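Local coordinates for protein internalin C2 (Listeria monocytogenes serotype 4b str. F2365, PDB 4FHO) that is a leucine-rich-repeat protein of the internalin family that probably serves in adhesion to, or invasion of, host cells, at residues T82-T85 with P86-N89; L96-G100 with N101-N105; T126-T129 with P130-G133. All blocks are in the same frame, centred on the assembly; numbering follows the deposited sequence.

Contact 1: T82-T85 with P86-N89; sequences TDLT and PLKN
Thr85 and Lys88 lie side by side with their side chains pointing the same way, on the exposed face of a short 3-10 turn. The methyl CG2 of Thr85 is the part that touches, 3.7 Å from Lys88 NZ, while the lysine chain bends at its last two torsions and passes over the carbonyl oxygen of Thr85, its CG 3.3 Å from Thr85 O. CG2 of Thr85 stands anti to the backbone N, which leaves OG1 beside that N (chi1 -66°) and turned back to Asp83. Thr85 OG1 donates to Asp83 OD1 at 2.8 Å, and that oxygen receives it on its syn lone pair. The same oxygen also accepts from the backbone N of Thr85 at 3.1 Å, this time from well above the carboxylate plane, closing an Asx turn. Two bonds thus grip one carboxylate oxygen and tie the Asp83 side chain to Thr85 at the start of the turn.

The inner face is apolar. Leu84 and Leu87 both turn into the protein, and Leu84 CD2 comes within 4.3 Å of Leu87 CD1, a loose touch of methyl on methyl. Leu84 also packs on Leu98 and Ala108, whereas Leu87 reaches Ile62 and Pro86 meets Ile65, so that neighbouring coils embrace the turn. Its backbone is held by two i to i+3 hydrogen bonds: Leu87 N to Leu84 O at 3.0 Å, and the straighter Lys88 N to Thr85 O at 3.1 Å. Pro86, which has no N-H to give, fits the first turn, where none is needed. An Asp-Leu-Thr-Pro-Leu sequence wound into a 3-10 turn, polar outside and leucine-lined inside, is characteristic of the convex side of the internalin leucine-rich repeat.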
ATOM      1  N   THR A  82       8.702  11.254   3.932  1.00 53.24           N
ATOM      2  CA  THR A  82       9.931  10.445   3.852  1.00 60.64           C
ATOM      3  C   THR A  82      10.101   9.407   4.985  1.00 59.67           C
ATOM      4  O   THR A  82      10.885   8.477   4.825  1.00 59.63           O
ATOM      5  CB  THR A  82      11.167  11.366   3.839  1.00 64.27           C
ATOM      6  OG1 THR A  82      11.193  12.169   5.028  1.00 61.85           O
ATOM      7  CG2 THR A  82      11.124  12.303   2.627  1.00 61.87           C
ATOM      8  N   ASP A  83       9.383   9.568   6.106  1.00 60.12           N
ATOM      9  CA  ASP A  83       9.585   8.755   7.327  1.00 63.00           C
ATOM     10  C   ASP A  83       8.237   8.162   7.784  1.00 61.37           C
ATOM     11  O   ASP A  83       7.319   8.889   8.142  1.00 57.18           O
ATOM     12  CB  ASP A  83      10.181   9.627   8.438  1.00 68.46           C
ATOM     13  CG  ASP A  83      10.489   8.843   9.731  1.00 65.04           C
ATOM     14  OD1 ASP A  83      10.529   7.598   9.719  1.00 65.98           O
ATOM     15  OD2 ASP A  83      10.706   9.493  10.769  1.00 81.51           O
ATOM     16  N   LEU A  84       8.153   6.842   7.786  1.00 55.69           N
ATOM     17  CA  LEU A  84       6.943   6.114   8.187  1.00 57.96           C
ATOM     18  C   LEU A  84       6.999   5.584   9.614  1.00 55.67           C
ATOM     19  O   LEU A  84       6.083   4.890  10.048  1.00 57.99           O
ATOM     20  CB  LEU A  84       6.689   4.972   7.191  1.00 62.03           C
ATOM     21  CG  LEU A  84       6.453   5.406   5.735  1.00 63.01           C
ATOM     22  CD1 LEU A  84       6.213   4.186   4.869  1.00 62.46           C
ATOM     23  CD2 LEU A  84       5.309   6.409   5.603  1.00 52.70           C
ATOM     24  N   THR A  85       8.042   5.954  10.367  1.00 55.33           N
ATOM     25  CA  THR A  85       8.230   5.492  11.757  1.00 67.01           C
ATOM     26  C   THR A  85       7.003   5.687  12.682  1.00 61.94           C
ATOM     27  O   THR A  85       6.695   4.789  13.463  1.00 65.64           O
ATOM     28  CB  THR A  85       9.542   6.090  12.355  1.00 67.59           C
ATOM     29  OG1 THR A  85      10.648   5.541  11.629  1.00 71.47           O
ATOM     30  CG2 THR A  85       9.712   5.772  13.840  1.00 75.07           C
ATOM     31  N   PRO A  86       6.275   6.825  12.568  1.00 65.41           N
ATOM     32  CA  PRO A  86       5.069   7.029  13.397  1.00 63.99           C
ATOM     33  C   PRO A  86       3.914   6.021  13.212  1.00 64.05           C
ATOM     34  O   PRO A  86       3.084   5.900  14.118  1.00 68.41           O
ATOM     35  CB  PRO A  86       4.614   8.429  12.981  1.00 73.50           C
ATOM     36  CG  PRO A  86       5.882   9.121  12.640  1.00 71.48           C
ATOM     37  CD  PRO A  86       6.646   8.077  11.881  1.00 64.63           C
ATOM     38  N   LEU A  87       3.873   5.324  12.071  1.00 60.01           N
ATOM     39  CA  LEU A  87       2.930   4.208  11.832  1.00 65.80           C
ATOM     40  C   LEU A  87       3.234   2.876  12.532  1.00 64.00           C
ATOM     41  O   LEU A  87       2.323   2.050  12.610  1.00 65.11           O
ATOM     42  CB  LEU A  87       2.826   3.881  10.319  1.00 70.96           C
ATOM     43  CG  LEU A  87       2.326   4.930   9.353  1.00 67.75           C
ATOM     44  CD1 LEU A  87       2.346   4.419   7.924  1.00 64.01           C
ATOM     45  CD2 LEU A  87       0.921   5.324   9.761  1.00 74.39           C
ATOM     46  N   LYS A  88       4.468   2.670  13.030  1.00 66.48           N
ATOM     47  CA  LYS A  88       5.021   1.331  13.402  1.00 71.02           C
ATOM     48  C   LYS A  88       4.131   0.449  14.237  1.00 71.42           C
ATOM     49  O   LYS A  88       4.116  -0.765  14.051  1.00 64.76           O
ATOM     50  CB  LYS A  88       6.263   1.471  14.287  1.00 80.43           C
ATOM     51  CG  LYS A  88       7.619   1.647  13.630  1.00 88.44           C
ATOM     52  CD  LYS A  88       8.742   1.520  14.670  1.00 85.83           C
ATOM     53  CE  LYS A  88       8.620   2.489  15.842  1.00 90.73           C
ATOM     54  NZ  LYS A  88       9.909   3.009  16.354  1.00 83.23           N
ATOM     55  N   ASN A  89       3.530   1.055  15.255  1.00 74.32           N
ATOM     56  CA  ASN A  89       2.790   0.325  16.298  1.00 76.99           C
ATOM     57  C   ASN A  89       1.274   0.390  16.135  1.00 75.70           C
ATOM     58  O   ASN A  89       0.545  -0.097  17.004  1.00 72.46           O
ATOM     59  CB  ASN A  89       3.203   0.826  17.688  1.00 76.13           C
ATOM     60  CG  ASN A  89       4.687   0.633  17.973  1.00 79.86           C
ATOM     61  OD1 ASN A  89       5.311  -0.315  17.503  1.00 83.29           O
ATOM     62  ND2 ASN A  89       5.250   1.531  18.757  1.00 76.14           N
TER

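Contact 2: L96-G100 with N101-N105; sequences LELSG and NPLKN
Asn101 folds back on Leu98 by hydrogen bonds from both backbone and side chain. Its backbone N meets Leu98 O at 3.3 Å, closing a type II beta turn, and its ND2 reaches the same oxygen at 2.9 Å along a nearly straight N-H (169°). The two donors arrive from the same face of the carbonyl plane, ND2 the farther out of it, at 59°. Leu98 O lies almost in the plane of the Asn101 amide. CG of Asn101 sits beside its own backbone N (chi1 -73°), a torsion that carries the amide back over the turn. Gly100, at positive phi, occupies the third position of that turn. Beyond the asparagine, Pro102 centres an inverse gamma turn in which Leu103 N bonds to Asn101 O at 2.8 Å.

This is the asparagine of the leucine-rich repeat, at the bend where the chain leaves strand 95-97. The buried amide also joins the preceding coil: ND2 gives a hydrogen bond to Leu76 O, and OD1 accepts from Ile81 N, so both polar ends are satisfied and its rotation is fixed.

Apolar packing lies on the inner side. Leu98 and Leu103 cross at about a right angle, CD1 against CD1 at 4.1 Å, with Leu103 CD1 also 4.2 Å from Leu98 CB.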
ATOM      1  N   LEU A  96      -3.929   1.580   3.678  1.00 53.82           N
ATOM      2  CA  LEU A  96      -2.811   2.540   3.703  1.00 55.73           C
ATOM      3  C   LEU A  96      -2.471   2.980   2.269  1.00 52.44           C
ATOM      4  O   LEU A  96      -2.049   2.162   1.469  1.00 53.75           O
ATOM      5  CB  LEU A  96      -1.601   1.912   4.388  1.00 53.90           C
ATOM      6  CG  LEU A  96      -0.357   2.763   4.589  1.00 58.58           C
ATOM      7  CD1 LEU A  96      -0.640   4.078   5.321  1.00 54.37           C
ATOM      8  CD2 LEU A  96       0.657   1.909   5.334  1.00 59.45           C
ATOM      9  N   GLU A  97      -2.690   4.259   1.965  1.00 50.62           N
ATOM     10  CA  GLU A  97      -2.458   4.821   0.626  1.00 53.52           C
ATOM     11  C   GLU A  97      -1.340   5.841   0.725  1.00 54.49           C
ATOM     12  O   GLU A  97      -1.523   6.928   1.274  1.00 54.47           O
ATOM     13  CB  GLU A  97      -3.729   5.461   0.061  1.00 55.12           C
ATOM     14  CG  GLU A  97      -4.863   4.457  -0.182  1.00 70.13           C
ATOM     15  CD  GLU A  97      -6.173   5.115  -0.645  1.00 82.62           C
ATOM     16  OE1 GLU A  97      -6.134   6.139  -1.365  1.00 84.58           O
ATOM     17  OE2 GLU A  97      -7.251   4.603  -0.289  1.00 77.34           O
ATOM     18  N   LEU A  98      -0.174   5.465   0.204  1.00 53.88           N
ATOM     19  CA  LEU A  98       1.038   6.275   0.249  1.00 47.72           C
ATOM     20  C   LEU A  98       1.608   6.624  -1.114  1.00 50.50           C
ATOM     21  O   LEU A  98       2.739   7.130  -1.194  1.00 52.46           O
ATOM     22  CB  LEU A  98       2.071   5.545   1.106  1.00 54.23           C
ATOM     23  CG  LEU A  98       1.770   5.457   2.600  1.00 60.45           C
ATOM     24  CD1 LEU A  98       2.813   4.564   3.243  1.00 56.45           C
ATOM     25  CD2 LEU A  98       1.767   6.845   3.230  1.00 66.24           C
ATOM     26  N   SER A  99       0.821   6.389  -2.170  1.00 49.89           N
ATOM     27  CA  SER A  99       1.180   6.686  -3.568  1.00 49.86           C
ATOM     28  C   SER A  99       1.789   8.092  -3.774  1.00 53.06           C
ATOM     29  O   SER A  99       1.250   9.063  -3.274  1.00 50.35           O
ATOM     30  CB  SER A  99      -0.072   6.535  -4.456  1.00 54.03           C
ATOM     31  OG  SER A  99       0.137   7.053  -5.762  1.00 61.44           O
ATOM     32  N   GLY A 100       2.900   8.171  -4.504  1.00 49.91           N
ATOM     33  CA  GLY A 100       3.554   9.448  -4.829  1.00 52.58           C
ATOM     34  C   GLY A 100       4.535  10.006  -3.797  1.00 55.89           C
ATOM     35  O   GLY A 100       5.241  10.961  -4.100  1.00 56.96           O
ATOM     36  N   ASN A 101       4.592   9.424  -2.590  1.00 49.32           N
ATOM     37  CA  ASN A 101       5.473   9.899  -1.538  1.00 47.19           C
ATOM     38  C   ASN A 101       6.887   9.379  -1.756  1.00 47.37           C
ATOM     39  O   ASN A 101       7.049   8.224  -2.098  1.00 46.22           O
ATOM     40  CB  ASN A 101       4.985   9.475  -0.134  1.00 49.89           C
ATOM     41  CG  ASN A 101       3.768  10.258   0.321  1.00 47.83           C
ATOM     42  OD1 ASN A 101       3.887  11.377   0.810  1.00 48.25           O
ATOM     43  ND2 ASN A 101       2.585   9.673   0.151  1.00 49.23           N
ATOM     44  N   PRO A 102       7.919  10.208  -1.507  1.00 49.71           N
ATOM     45  CA  PRO A 102       9.309   9.761  -1.723  1.00 50.60           C
ATOM     46  C   PRO A 102       9.801   8.846  -0.589  1.00 51.38           C
ATOM     47  O   PRO A 102      10.692   9.226   0.168  1.00 55.76           O
ATOM     48  CB  PRO A 102      10.072  11.096  -1.750  1.00 49.29           C
ATOM     49  CG  PRO A 102       9.332  11.928  -0.791  1.00 51.02           C
ATOM     50  CD  PRO A 102       7.885  11.609  -1.055  1.00 53.77           C
ATOM     51  N   LEU A 103       9.229   7.657  -0.472  1.00 48.30           N
ATOM     52  CA  LEU A 103       9.511   6.740   0.649  1.00 52.20           C
ATOM     53  C   LEU A 103      10.906   6.120   0.602  1.00 52.43           C
ATOM     54  O   LEU A 103      11.570   6.067   1.626  1.00 53.34           O
ATOM     55  CB  LEU A 103       8.464   5.635   0.751  1.00 56.55           C
ATOM     56  CG  LEU A 103       7.007   6.070   0.851  1.00 55.33           C
ATOM     57  CD1 LEU A 103       6.146   4.814   0.807  1.00 56.04           C
ATOM     58  CD2 LEU A 103       6.726   6.912   2.094  1.00 50.90           C
ATOM     59  N   LYS A 104      11.314   5.627  -0.573  1.00 52.56           N
ATOM     60  CA  LYS A 104      12.612   5.006  -0.850  1.00 58.22           C
ATOM     61  C   LYS A 104      12.711   3.574  -0.343  1.00 59.30           C
ATOM     62  O   LYS A 104      13.272   2.729  -1.012  1.00 62.42           O
ATOM     63  CB  LYS A 104      13.818   5.838  -0.373  1.00 59.88           C
ATOM     64  CG  LYS A 104      13.857   7.268  -0.909  1.00 63.49           C
ATOM     65  CD  LYS A 104      14.708   7.428  -2.170  1.00 77.83           C
ATOM     66  CE  LYS A 104      15.442   8.760  -2.207  1.00 73.87           C
ATOM     67  NZ  LYS A 104      14.462   9.863  -2.369  1.00 75.84           N
ATOM     68  N   ASN A 105      12.199   3.321   0.853  1.00 61.22           N
ATOM     69  CA  ASN A 105      11.970   1.974   1.350  1.00 60.22           C
ATOM     70  C   ASN A 105      10.694   1.965   2.186  1.00 59.27           C
ATOM     71  O   ASN A 105      10.233   3.018   2.610  1.00 54.54           O
ATOM     72  CB  ASN A 105      13.185   1.518   2.178  1.00 67.81           C
ATOM     73  CG  ASN A 105      13.290   2.239   3.505  1.00 62.28           C
ATOM     74  OD1 ASN A 105      12.693   1.820   4.497  1.00 66.11           O
ATOM     75  ND2 ASN A 105      14.035   3.340   3.525  1.00 67.80           N
TER

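Contact 3: T126-T129 with P130-G133; sequences TDVT and PLAG
Leu131 lies across Val128 on the buried side of a 3-10 turn. Its CB starts 3.4 Å from the carbonyl oxygen of Val128, the atom that also takes the backbone hydrogen bond of Leu131 N at 2.9 Å. The next atom, CG, stands beside the backbone N of Leu131 (chi1 -49°), a setting that keeps it close to the same oxygen, 3.5 Å away, and within 4.1 Å of Val128 CB. At the tip, CD1 does most of the touching, 4.0 Å from Val128 CB and about as far from its methyl CG1. The two side chains meet at a slant, a leucine methyl against the beta carbon and one methyl of the valine. Leu131 goes on to Ile109 of the preceding coil, and Val128 to Leu142 and Ile147 of the following one.

On the exposed face Thr129 turns its OG1 back to Asp127, where OD1 accepts it at 2.6 Å on the syn side of the carboxylate, somewhat out of the plane. The backbone N of Thr129 adds only a weak bond to the same oxygen. Ala132 N closes the second i to i+3 bond, to Thr129 O at 3.2 Å and nearly straight.

With the carbonyls of Val128 and Thr129 each taking an N-H within the turn and the short bond from Thr129 OG1 to Asp127 at its outer edge, the valine and leucine contribute apolar packing, favoured by their burial away from water.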
ATOM      1  N   THR A 126      12.766   0.091  -4.382  1.00 57.77           N
ATOM      2  CA  THR A 126      13.417  -0.952  -5.186  1.00 56.00           C
ATOM      3  C   THR A 126      13.173  -2.366  -4.656  1.00 63.79           C
ATOM      4  O   THR A 126      13.469  -3.314  -5.349  1.00 66.33           O
ATOM      5  CB  THR A 126      14.939  -0.691  -5.274  1.00 61.57           C
ATOM      6  OG1 THR A 126      15.524  -0.798  -3.974  1.00 64.00           O
ATOM      7  CG2 THR A 126      15.213   0.724  -5.816  1.00 61.50           C
ATOM      8  N   ASP A 127      12.609  -2.497  -3.459  1.00 64.45           N
ATOM      9  CA  ASP A 127      12.660  -3.720  -2.663  1.00 71.23           C
ATOM     10  C   ASP A 127      11.335  -3.844  -1.895  1.00 66.25           C
ATOM     11  O   ASP A 127      10.946  -2.906  -1.216  1.00 63.60           O
ATOM     12  CB  ASP A 127      13.849  -3.566  -1.682  1.00 76.91           C
ATOM     13  CG  ASP A 127      14.159  -4.818  -0.888  1.00 87.67           C
ATOM     14  OD1 ASP A 127      13.656  -5.913  -1.208  1.00 92.80           O
ATOM     15  OD2 ASP A 127      14.969  -4.702   0.057  1.00108.85           O
ATOM     16  N   VAL A 128      10.672  -4.990  -1.976  1.00 60.24           N
ATOM     17  CA  VAL A 128       9.394  -5.251  -1.236  1.00 64.09           C
ATOM     18  C   VAL A 128       9.539  -6.320  -0.122  1.00 63.94           C
ATOM     19  O   VAL A 128       8.543  -6.806   0.432  1.00 64.64           O
ATOM     20  CB  VAL A 128       8.220  -5.569  -2.199  1.00 64.39           C
ATOM     21  CG1 VAL A 128       7.864  -4.329  -3.012  1.00 62.43           C
ATOM     22  CG2 VAL A 128       8.526  -6.760  -3.091  1.00 67.85           C
ATOM     23  N   THR A 129      10.776  -6.600   0.274  1.00 68.02           N
ATOM     24  CA  THR A 129      11.062  -7.536   1.362  1.00 76.85           C
ATOM     25  C   THR A 129      10.264  -7.291   2.665  1.00 70.75           C
ATOM     26  O   THR A 129       9.732  -8.254   3.230  1.00 68.05           O
ATOM     27  CB  THR A 129      12.577  -7.652   1.649  1.00 86.30           C
ATOM     28  OG1 THR A 129      13.297  -7.875   0.436  1.00108.04           O
ATOM     29  CG2 THR A 129      12.844  -8.868   2.493  1.00114.90           C
ATOM     30  N   PRO A 130      10.095  -6.019   3.096  1.00 65.38           N
ATOM     31  CA  PRO A 130       9.262  -5.748   4.281  1.00 71.22           C
ATOM     32  C   PRO A 130       7.783  -6.148   4.197  1.00 63.19           C
ATOM     33  O   PRO A 130       7.139  -6.263   5.231  1.00 74.83           O
ATOM     34  CB  PRO A 130       9.394  -4.227   4.448  1.00 71.94           C
ATOM     35  CG  PRO A 130      10.745  -3.924   3.886  1.00 67.06           C
ATOM     36  CD  PRO A 130      10.737  -4.772   2.640  1.00 68.91           C
ATOM     37  N   LEU A 131       7.256  -6.382   3.001  1.00 67.50           N
ATOM     38  CA  LEU A 131       5.852  -6.781   2.849  1.00 63.05           C
ATOM     39  C   LEU A 131       5.583  -8.269   3.157  1.00 67.84           C
ATOM     40  O   LEU A 131       4.421  -8.638   3.349  1.00 64.34           O
ATOM     41  CB  LEU A 131       5.330  -6.409   1.439  1.00 66.90           C
ATOM     42  CG  LEU A 131       5.593  -4.982   0.918  1.00 66.33           C
ATOM     43  CD1 LEU A 131       4.770  -4.707  -0.347  1.00 62.53           C
ATOM     44  CD2 LEU A 131       5.323  -3.905   1.964  1.00 60.22           C
ATOM     45  N   ALA A 132       6.621  -9.116   3.234  1.00 70.37           N
ATOM     46  CA  ALA A 132       6.417 -10.583   3.397  1.00 70.58           C
ATOM     47  C   ALA A 132       5.569 -11.030   4.593  1.00 73.78           C
ATOM     48  O   ALA A 132       4.922 -12.073   4.517  1.00 71.41           O
ATOM     49  CB  ALA A 132       7.751 -11.321   3.405  1.00 72.94           C
ATOM     50  N   GLY A 133       5.559 -10.229   5.663  1.00 72.07           N
ATOM     51  CA  GLY A 133       4.734 -10.485   6.863  1.00 80.48           C
ATOM     52  C   GLY A 133       3.292  -9.981   6.840  1.00 76.36           C
ATOM     53  O   GLY A 133       2.525 -10.229   7.787  1.00 75.90           O
TER

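How the contacts relate
Contacts 1 and 3 are versions of the same 3-10 turn, each in the loop that leads from one strand of the parallel sheet to the next, with centres about 15 Å apart and no touch. Both are partly buried, with an Asp-Thr pair outside and branched aliphatics inside; contact 1 adds a lysine flank where contact 3 has an alanine. Contact 2 differs: it is buried, sits at the bend after strand 95-97, and relies on an asparagine amide rather than a carboxylate. It joins contact 1 directly, Leu84 packing on Leu103, Leu87 on Leu96 and Thr82 on Pro102, but does not touch contact 3.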